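Long-range contact in RNA-induced transcriptional silencing complex protein tas3 (Schizosaccharomyces pombe, PDB 3D1B), which works as an adaptor in the RITS complex, joining Ago1 and Chp1 in RNAi-directed heterochromatin formation, and is present here as its C-terminal all-helical alpha motif: residues 16-28 against 111-123. Numbering follows the deposited sequence.
Sequences DLYINWLKSLSFF and FASQILKEASILE
Trp21, Leu25, Ser26 and Phe27 meet Glu123, Leu122, Glu118 and Ile115 in a mixed helix-to-helix contact, polar at its middle, that joins the N-terminal helix and the turn after it to the last helix of the Tas3 C-terminal alpha motif. At one end the Trp21 indole turns one face to the end of helix 109-122: Glu123 CA sits over the face of its six-membered ring, 3.9 Å from the centroid, in a CH-pi contact, and Leu122 O rests over the same face. With an alanine here, Glu123 CA and Leu122 O would probably lose the ring face they rest on, and Phe90 its edge-to-face partner. Leu122 CD1 reaches Leu25 CD2 at 3.9 Å. At the turn, the Glu118 carboxylate takes two bonds from one residue: Ser26 N gives a nearly straight bond to OE1 (2.6 Å, 169°), and Ser26 OG bonds OE2, both on the syn sides and 23° out of the carboxylate plane. With CG anti to the backbone N (chi1 -156°) and the chain extended beyond, Glu118 reaches the first N-H of helix 26-29, and a water that donates to OE1 accepts from Phe27 N, the next one. Farther on, Ile115 CD1 lies over one face of the Phe27 ring, 3.9 Å from its centroid, while Phe27 CD1 meets the edge of Phe111 at CE2 (3.5 Å). Around the contact, Thr88, Phe90 and Ala91 bond the Glu123 carboxylate, the Phe90 ring packs edge-to-face with Trp21, Ile98 of helix 89-105 touches Phe27, and Phe60 of helix 52-60 touches Leu25.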
ATOM      1  N   ASP A  16      -2.332  17.363   4.234  1.00 38.03           N
ATOM      2  CA  ASP A  16      -3.717  17.823   4.232  1.00 35.76           C
ATOM      3  C   ASP A  16      -4.180  18.102   2.805  1.00 32.43           C
ATOM      4  O   ASP A  16      -5.293  17.741   2.422  1.00 31.41           O
ATOM      5  CB  ASP A  16      -3.875  19.096   5.070  1.00 38.81           C
ATOM      6  CG  ASP A  16      -4.067  18.806   6.544  1.00 42.76           C
ATOM      7  OD1 ASP A  16      -3.271  18.026   7.105  1.00 45.45           O
ATOM      8  OD2 ASP A  16      -5.011  19.367   7.142  1.00 46.58           O
ATOM      9  N   LEU A  17      -3.326  18.759   2.025  1.00 27.87           N
ATOM     10  CA  LEU A  17      -3.648  19.074   0.637  1.00 26.05           C
ATOM     11  C   LEU A  17      -4.101  17.843  -0.140  1.00 23.45           C
ATOM     12  O   LEU A  17      -5.117  17.879  -0.828  1.00 22.64           O
ATOM     13  CB  LEU A  17      -2.440  19.688  -0.077  1.00 28.41           C
ATOM     14  CG  LEU A  17      -2.332  21.210  -0.050  1.00 29.08           C
ATOM     15  CD1 LEU A  17      -1.111  21.663  -0.850  1.00 29.43           C
ATOM     16  CD2 LEU A  17      -3.602  21.813  -0.635  1.00 29.70           C
ATOM     17  N   TYR A  18      -3.339  16.758  -0.034  1.00 21.22           N
ATOM     18  CA  TYR A  18      -3.676  15.523  -0.737  1.00 22.60           C
ATOM     19  C   TYR A  18      -5.049  15.007  -0.322  1.00 21.42           C
ATOM     20  O   TYR A  18      -5.799  14.489  -1.147  1.00 18.47           O
ATOM     21  CB  TYR A  18      -2.601  14.463  -0.477  1.00 24.71           C
ATOM     22  CG  TYR A  18      -1.330  14.695  -1.268  1.00 30.19           C
ATOM     23  CD1 TYR A  18      -0.894  15.986  -1.557  1.00 32.98           C
ATOM     24  CD2 TYR A  18      -0.554  13.626  -1.713  1.00 34.36           C
ATOM     25  CE1 TYR A  18       0.280  16.209  -2.267  1.00 35.84           C
ATOM     26  CE2 TYR A  18       0.624  13.839  -2.426  1.00 37.16           C
ATOM     27  CZ  TYR A  18       1.034  15.133  -2.699  1.00 36.54           C
ATOM     28  OH  TYR A  18       2.193  15.349  -3.408  1.00 38.85           O
ATOM     29  N   ILE A  19      -5.377  15.153   0.957  1.00 19.79           N
ATOM     30  CA  ILE A  19      -6.679  14.725   1.453  1.00 19.67           C
ATOM     31  C   ILE A  19      -7.769  15.613   0.861  1.00 19.77           C
ATOM     32  O   ILE A  19      -8.804  15.121   0.408  1.00 16.67           O
ATOM     33  CB  ILE A  19      -6.744  14.798   3.000  1.00 21.17           C
ATOM     34  CG1 ILE A  19      -5.884  13.690   3.615  1.00 23.19           C
ATOM     35  CG2 ILE A  19      -8.183  14.681   3.473  1.00 21.95           C
ATOM     36  CD1 ILE A  19      -6.358  12.274   3.279  1.00 24.59           C
ATOM     37  N   ASN A  20      -7.527  16.919   0.863  1.00 18.37           N
ATOM     38  CA  ASN A  20      -8.490  17.862   0.307  1.00 17.27           C
ATOM     39  C   ASN A  20      -8.696  17.627  -1.188  1.00 16.12           C
ATOM     40  O   ASN A  20      -9.818  17.716  -1.695  1.00 16.32           O
ATOM     41  CB  ASN A  20      -8.032  19.306   0.553  1.00 18.11           C
ATOM     42  CG  ASN A  20      -8.041  19.677   2.022  1.00 18.11           C
ATOM     43  OD1 ASN A  20      -8.601  18.957   2.848  1.00 19.55           O
ATOM     44  ND2 ASN A  20      -7.428  20.813   2.356  1.00 21.75           N
ATOM     45  N   TRP A  21      -7.611  17.324  -1.892  1.00 16.57           N
ATOM     46  CA  TRP A  21      -7.691  17.056  -3.322  1.00 16.21           C
ATOM     47  C   TRP A  21      -8.468  15.773  -3.580  1.00 16.89           C
ATOM     48  O   TRP A  21      -9.281  15.699  -4.499  1.00 16.12           O
ATOM     49  CB  TRP A  21      -6.288  16.939  -3.932  1.00 18.17           C
ATOM     50  CG  TRP A  21      -5.560  18.252  -4.025  1.00 18.92           C
ATOM     51  CD1 TRP A  21      -6.117  19.500  -4.013  1.00 18.36           C
ATOM     52  CD2 TRP A  21      -4.147  18.446  -4.180  1.00 19.86           C
ATOM     53  NE1 TRP A  21      -5.140  20.458  -4.147  1.00 20.91           N
ATOM     54  CE2 TRP A  21      -3.922  19.839  -4.253  1.00 20.20           C
ATOM     55  CE3 TRP A  21      -3.049  17.577  -4.265  1.00 21.12           C
ATOM     56  CZ2 TRP A  21      -2.643  20.387  -4.408  1.00 22.08           C
ATOM     57  CZ3 TRP A  21      -1.776  18.123  -4.419  1.00 20.49           C
ATOM     58  CH2 TRP A  21      -1.587  19.516  -4.488  1.00 21.89           C
ATOM     59  N   LEU A  22      -8.207  14.755  -2.771  1.00 16.61           N
ATOM     60  CA  LEU A  22      -8.911  13.488  -2.919  1.00 15.29           C
ATOM     61  C   LEU A  22     -10.413  13.714  -2.761  1.00 16.47           C
ATOM     62  O   LEU A  22     -11.218  13.246  -3.569  1.00 15.63           O
ATOM     63  CB  LEU A  22      -8.433  12.496  -1.861  1.00 15.51           C
ATOM     64  CG  LEU A  22      -9.337  11.288  -1.625  1.00 13.66           C
ATOM     65  CD1 LEU A  22      -9.422  10.445  -2.895  1.00 15.85           C
ATOM     66  CD2 LEU A  22      -8.777  10.470  -0.467  1.00 14.81           C
ATOM     67  N   LYS A  23     -10.785  14.438  -1.713  1.00 16.28           N
ATOM     68  CA  LYS A  23     -12.195  14.713  -1.462  1.00 16.34           C
ATOM     69  C   LYS A  23     -12.838  15.524  -2.576  1.00 16.71           C
ATOM     70  O   LYS A  23     -14.062  15.493  -2.741  1.00 15.97           O
ATOM     71  CB  LYS A  23     -12.359  15.461  -0.139  1.00 16.74           C
ATOM     72  CG  LYS A  23     -12.044  14.621   1.080  1.00 18.50           C
ATOM     73  CD  LYS A  23     -12.337  15.405   2.346  1.00 19.08           C
ATOM     74  CE  LYS A  23     -12.113  14.567   3.585  1.00 19.74           C
ATOM     75  NZ  LYS A  23     -12.273  15.411   4.805  1.00 21.03           N
ATOM     76  N   SER A  24     -12.013  16.234  -3.341  1.00 16.07           N
ATOM     77  CA  SER A  24     -12.499  17.077  -4.434  1.00 15.44           C
ATOM     78  C   SER A  24     -12.678  16.355  -5.769  1.00 15.48           C
ATOM     79  O   SER A  24     -13.193  16.935  -6.722  1.00 16.83           O
ATOM     80  CB  SER A  24     -11.560  18.268  -4.626  1.00 15.30           C
ATOM     81  OG  SER A  24     -11.474  19.034  -3.430  1.00 15.51           O
ATOM     82  N   LEU A  25     -12.239  15.102  -5.847  1.00 13.71           N
ATOM     83  CA  LEU A  25     -12.394  14.337  -7.085  1.00 14.31           C
ATOM     84  C   LEU A  25     -13.860  13.992  -7.275  1.00 13.96           C
ATOM     85  O   LEU A  25     -14.521  13.555  -6.340  1.00 14.87           O
ATOM     86  CB  LEU A  25     -11.580  13.043  -7.021  1.00 15.45           C
ATOM     87  CG  LEU A  25     -10.068  13.224  -7.109  1.00 16.24           C
ATOM     88  CD1 LEU A  25      -9.373  11.909  -6.781  1.00 14.49           C
ATOM     89  CD2 LEU A  25      -9.697  13.705  -8.506  1.00 16.02           C
ATOM     90  N   SER A  26     -14.362  14.176  -8.491  1.00 16.56           N
ATOM     91  CA  SER A  26     -15.758  13.876  -8.777  1.00 18.98           C
ATOM     92  C   SER A  26     -16.069  12.421  -8.449  1.00 19.34           C
ATOM     93  O   SER A  26     -17.144  12.100  -7.937  1.00 17.75           O
ATOM     94  CB  SER A  26     -16.063  14.156 -10.249  1.00 20.61           C
ATOM     95  OG  SER A  26     -15.859  15.528 -10.544  1.00 25.56           O
ATOM     96  N   PHE A  27     -15.116  11.543  -8.745  1.00 16.77           N
ATOM     97  CA  PHE A  27     -15.277  10.118  -8.484  1.00 17.23           C
ATOM     98  C   PHE A  27     -15.487   9.856  -6.995  1.00 15.67           C
ATOM     99  O   PHE A  27     -16.274   8.994  -6.608  1.00 17.00           O
ATOM    100  CB  PHE A  27     -14.043   9.370  -9.001  1.00 17.40           C
ATOM    101  CG  PHE A  27     -14.106   7.877  -8.832  1.00 20.83           C
ATOM    102  CD1 PHE A  27     -15.168   7.141  -9.353  1.00 22.45           C
ATOM    103  CD2 PHE A  27     -13.080   7.203  -8.171  1.00 20.27           C
ATOM    104  CE1 PHE A  27     -15.209   5.750  -9.219  1.00 22.22           C
ATOM    105  CE2 PHE A  27     -13.110   5.814  -8.031  1.00 23.31           C
ATOM    106  CZ  PHE A  27     -14.179   5.088  -8.557  1.00 20.26           C
ATOM    107  N   PHE A  28     -14.776  10.599  -6.155  1.00 13.87           N
ATOM    108  CA  PHE A  28     -14.909  10.441  -4.715  1.00 15.20           C
ATOM    109  C   PHE A  28     -16.276  10.967  -4.280  1.00 16.20           C
ATOM    110  O   PHE A  28     -16.985  10.323  -3.505  1.00 17.19           O
ATOM    111  CB  PHE A  28     -13.815  11.240  -3.998  1.00 15.56           C
ATOM    112  CG  PHE A  28     -13.874  11.143  -2.499  1.00 16.97           C
ATOM    113  CD1 PHE A  28     -13.180  10.142  -1.819  1.00 17.86           C
ATOM    114  CD2 PHE A  28     -14.620  12.060  -1.761  1.00 16.07           C
ATOM    115  CE1 PHE A  28     -13.226  10.057  -0.420  1.00 18.68           C
ATOM    116  CE2 PHE A  28     -14.673  11.985  -0.367  1.00 14.67           C
ATOM    117  CZ  PHE A  28     -13.974  10.985   0.307  1.00 16.91           C
ATOM    118  N   PHE A 111     -12.781   6.418 -18.443  1.00 18.97           N
ATOM    119  CA  PHE A 111     -13.214   7.019 -17.182  1.00 17.14           C
ATOM    120  C   PHE A 111     -11.988   7.245 -16.295  1.00 17.33           C
ATOM    121  O   PHE A 111     -11.855   8.291 -15.643  1.00 17.47           O
ATOM    122  CB  PHE A 111     -14.209   6.084 -16.488  1.00 18.57           C
ATOM    123  CG  PHE A 111     -14.861   6.673 -15.267  1.00 18.45           C
ATOM    124  CD1 PHE A 111     -15.789   7.705 -15.385  1.00 22.65           C
ATOM    125  CD2 PHE A 111     -14.574   6.174 -14.001  1.00 19.17           C
ATOM    126  CE1 PHE A 111     -16.426   8.227 -14.250  1.00 22.68           C
ATOM    127  CE2 PHE A 111     -15.204   6.686 -12.864  1.00 19.78           C
ATOM    128  CZ  PHE A 111     -16.130   7.714 -12.992  1.00 20.67           C
ATOM    129  N   ALA A 112     -11.088   6.266 -16.273  1.00 16.79           N
ATOM    130  CA  ALA A 112      -9.874   6.384 -15.475  1.00 15.64           C
ATOM    131  C   ALA A 112      -9.083   7.606 -15.934  1.00 17.01           C
ATOM    132  O   ALA A 112      -8.538   8.340 -15.122  1.00 15.85           O
ATOM    133  CB  ALA A 112      -9.023   5.125 -15.616  1.00 15.76           C
ATOM    134  N   SER A 113      -9.021   7.820 -17.246  1.00 16.28           N
ATOM    135  CA  SER A 113      -8.295   8.962 -17.782  1.00 16.34           C
ATOM    136  C   SER A 113      -8.934  10.276 -17.333  1.00 16.70           C
ATOM    137  O   SER A 113      -8.233  11.252 -17.067  1.00 16.41           O
ATOM    138  CB  SER A 113      -8.239   8.891 -19.309  1.00 15.77           C
ATOM    139  OG  SER A 113      -7.379   7.833 -19.723  1.00 19.09           O
ATOM    140  N   GLN A 114     -10.260  10.300 -17.236  1.00 16.62           N
ATOM    141  CA  GLN A 114     -10.947  11.506 -16.786  1.00 17.40           C
ATOM    142  C   GLN A 114     -10.580  11.801 -15.331  1.00 17.66           C
ATOM    143  O   GLN A 114     -10.294  12.944 -14.971  1.00 19.20           O
ATOM    144  CB  GLN A 114     -12.462  11.345 -16.912  1.00 20.75           C
ATOM    145  CG  GLN A 114     -12.958  11.226 -18.339  1.00 27.65           C
ATOM    146  CD  GLN A 114     -14.450  10.962 -18.406  1.00 31.12           C
ATOM    147  OE1 GLN A 114     -15.255  11.779 -17.955  1.00 36.66           O
ATOM    148  NE2 GLN A 114     -14.826   9.819 -18.965  1.00 35.17           N
ATOM    149  N   ILE A 115     -10.589  10.769 -14.492  1.00 16.52           N
ATOM    150  CA  ILE A 115     -10.248  10.940 -13.083  1.00 15.80           C
ATOM    151  C   ILE A 115      -8.814  11.459 -12.958  1.00 16.07           C
ATOM    152  O   ILE A 115      -8.534  12.379 -12.185  1.00 16.01           O
ATOM    153  CB  ILE A 115     -10.369   9.603 -12.317  1.00 13.41           C
ATOM    154  CG1 ILE A 115     -11.811   9.089 -12.383  1.00 14.66           C
ATOM    155  CG2 ILE A 115      -9.955   9.794 -10.865  1.00 16.54           C
ATOM    156  CD1 ILE A 115     -12.006   7.727 -11.753  1.00 14.25           C
ATOM    157  N   LEU A 116      -7.904  10.872 -13.729  1.00 15.13           N
ATOM    158  CA  LEU A 116      -6.508  11.282 -13.685  1.00 16.77           C
ATOM    159  C   LEU A 116      -6.354  12.736 -14.118  1.00 17.34           C
ATOM    160  O   LEU A 116      -5.596  13.496 -13.513  1.00 19.30           O
ATOM    161  CB  LEU A 116      -5.658  10.381 -14.594  1.00 15.70           C
ATOM    162  CG  LEU A 116      -4.188  10.809 -14.711  1.00 15.70           C
ATOM    163  CD1 LEU A 116      -3.487  10.660 -13.370  1.00 17.85           C
ATOM    164  CD2 LEU A 116      -3.492   9.962 -15.771  1.00 19.72           C
ATOM    165  N   LYS A 117      -7.076  13.119 -15.164  1.00 19.07           N
ATOM    166  CA  LYS A 117      -7.006  14.482 -15.671  1.00 20.94           C
ATOM    167  C   LYS A 117      -7.493  15.464 -14.610  1.00 20.25           C
ATOM    168  O   LYS A 117      -6.938  16.553 -14.454  1.00 21.79           O
ATOM    169  CB  LYS A 117      -7.852  14.624 -16.937  1.00 21.98           C
ATOM    170  CG  LYS A 117      -7.748  15.994 -17.588  1.00 28.55           C
ATOM    171  CD  LYS A 117      -6.349  16.248 -18.134  1.00 32.37           C
ATOM    172  CE  LYS A 117      -6.001  17.729 -18.090  1.00 36.12           C
ATOM    173  NZ  LYS A 117      -7.062  18.573 -18.709  1.00 39.33           N
ATOM    174  N   GLU A 118      -8.526  15.071 -13.876  1.00 18.43           N
ATOM    175  CA  GLU A 118      -9.077  15.924 -12.832  1.00 19.49           C
ATOM    176  C   GLU A 118      -8.061  16.060 -11.701  1.00 19.13           C
ATOM    177  O   GLU A 118      -7.849  17.151 -11.166  1.00 18.83           O
ATOM    178  CB  GLU A 118     -10.376  15.315 -12.306  1.00 23.01           C
ATOM    179  CG  GLU A 118     -11.322  16.300 -11.676  1.00 28.51           C
ATOM    180  CD  GLU A 118     -12.640  15.653 -11.301  1.00 28.80           C
ATOM    181  OE1 GLU A 118     -12.650  14.843 -10.357  1.00 26.59           O
ATOM    182  OE2 GLU A 118     -13.661  15.945 -11.958  1.00 32.40           O
ATOM    183  N   ALA A 119      -7.421  14.949 -11.343  1.00 16.46           N
ATOM    184  CA  ALA A 119      -6.429  14.961 -10.276  1.00 18.79           C
ATOM    185  C   ALA A 119      -5.255  15.860 -10.644  1.00 18.84           C
ATOM    186  O   ALA A 119      -4.732  16.595  -9.801  1.00 19.78           O
ATOM    187  CB  ALA A 119      -5.931  13.543 -10.000  1.00 17.80           C
ATOM    188  N   SER A 120      -4.838  15.798 -11.904  1.00 18.50           N
ATOM    189  CA  SER A 120      -3.718  16.608 -12.365  1.00 19.27           C
ATOM    190  C   SER A 120      -4.064  18.090 -12.277  1.00 19.91           C
ATOM    191  O   SER A 120      -3.225  18.913 -11.904  1.00 21.01           O
ATOM    192  CB  SER A 120      -3.362  16.245 -13.808  1.00 20.51           C
ATOM    193  OG  SER A 120      -2.217  16.963 -14.240  1.00 27.00           O
ATOM    194  N   ILE A 121      -5.304  18.424 -12.625  1.00 19.19           N
ATOM    195  CA  ILE A 121      -5.766  19.810 -12.579  1.00 20.44           C
ATOM    196  C   ILE A 121      -5.818  20.323 -11.137  1.00 20.84           C
ATOM    197  O   ILE A 121      -5.416  21.455 -10.856  1.00 22.92           O
ATOM    198  CB  ILE A 121      -7.164  19.943 -13.230  1.00 21.61           C
ATOM    199  CG1 ILE A 121      -7.046  19.716 -14.741  1.00 23.92           C
ATOM    200  CG2 ILE A 121      -7.759  21.320 -12.941  1.00 23.16           C
ATOM    201  CD1 ILE A 121      -8.378  19.673 -15.474  1.00 27.22           C
ATOM    202  N   LEU A 122      -6.304  19.494 -10.219  1.00 19.14           N
ATOM    203  CA  LEU A 122      -6.383  19.900  -8.817  1.00 18.60           C
ATOM    204  C   LEU A 122      -5.001  20.175  -8.237  1.00 20.40           C
ATOM    205  O   LEU A 122      -4.809  21.115  -7.461  1.00 20.20           O
ATOM    206  CB  LEU A 122      -7.074  18.816  -7.983  1.00 18.64           C
ATOM    207  CG  LEU A 122      -8.566  18.602  -8.240  1.00 20.00           C
ATOM    208  CD1 LEU A 122      -9.045  17.383  -7.467  1.00 21.00           C
ATOM    209  CD2 LEU A 122      -9.349  19.846  -7.821  1.00 19.04           C
ATOM    210  N   GLU A 123      -4.041  19.346  -8.629  1.00 20.40           N
ATOM    211  CA  GLU A 123      -2.666  19.452  -8.155  1.00 22.38           C
ATOM    212  C   GLU A 123      -1.910  20.614  -8.795  1.00 24.01           C
ATOM    213  O   GLU A 123      -1.034  21.192  -8.114  1.00 25.28           O
ATOM    214  CB  GLU A 123      -1.947  18.128  -8.424  1.00 21.09           C
ATOM    215  CG  GLU A 123      -0.489  18.089  -8.019  1.00 23.02           C
ATOM    216  CD  GLU A 123       0.050  16.677  -8.008  1.00 23.16           C
ATOM    217  OE1 GLU A 123      -0.359  15.890  -8.886  1.00 24.38           O
ATOM    218  OE2 GLU A 123       0.876  16.351  -7.127  1.00 24.90           O
TER
HETATM  219  O   HOH W   1       2.075  17.805  -5.594  1.00 34.38           O
HETATM  220  O   HOH W   2     -12.850  12.178 -10.520  1.00 16.96           O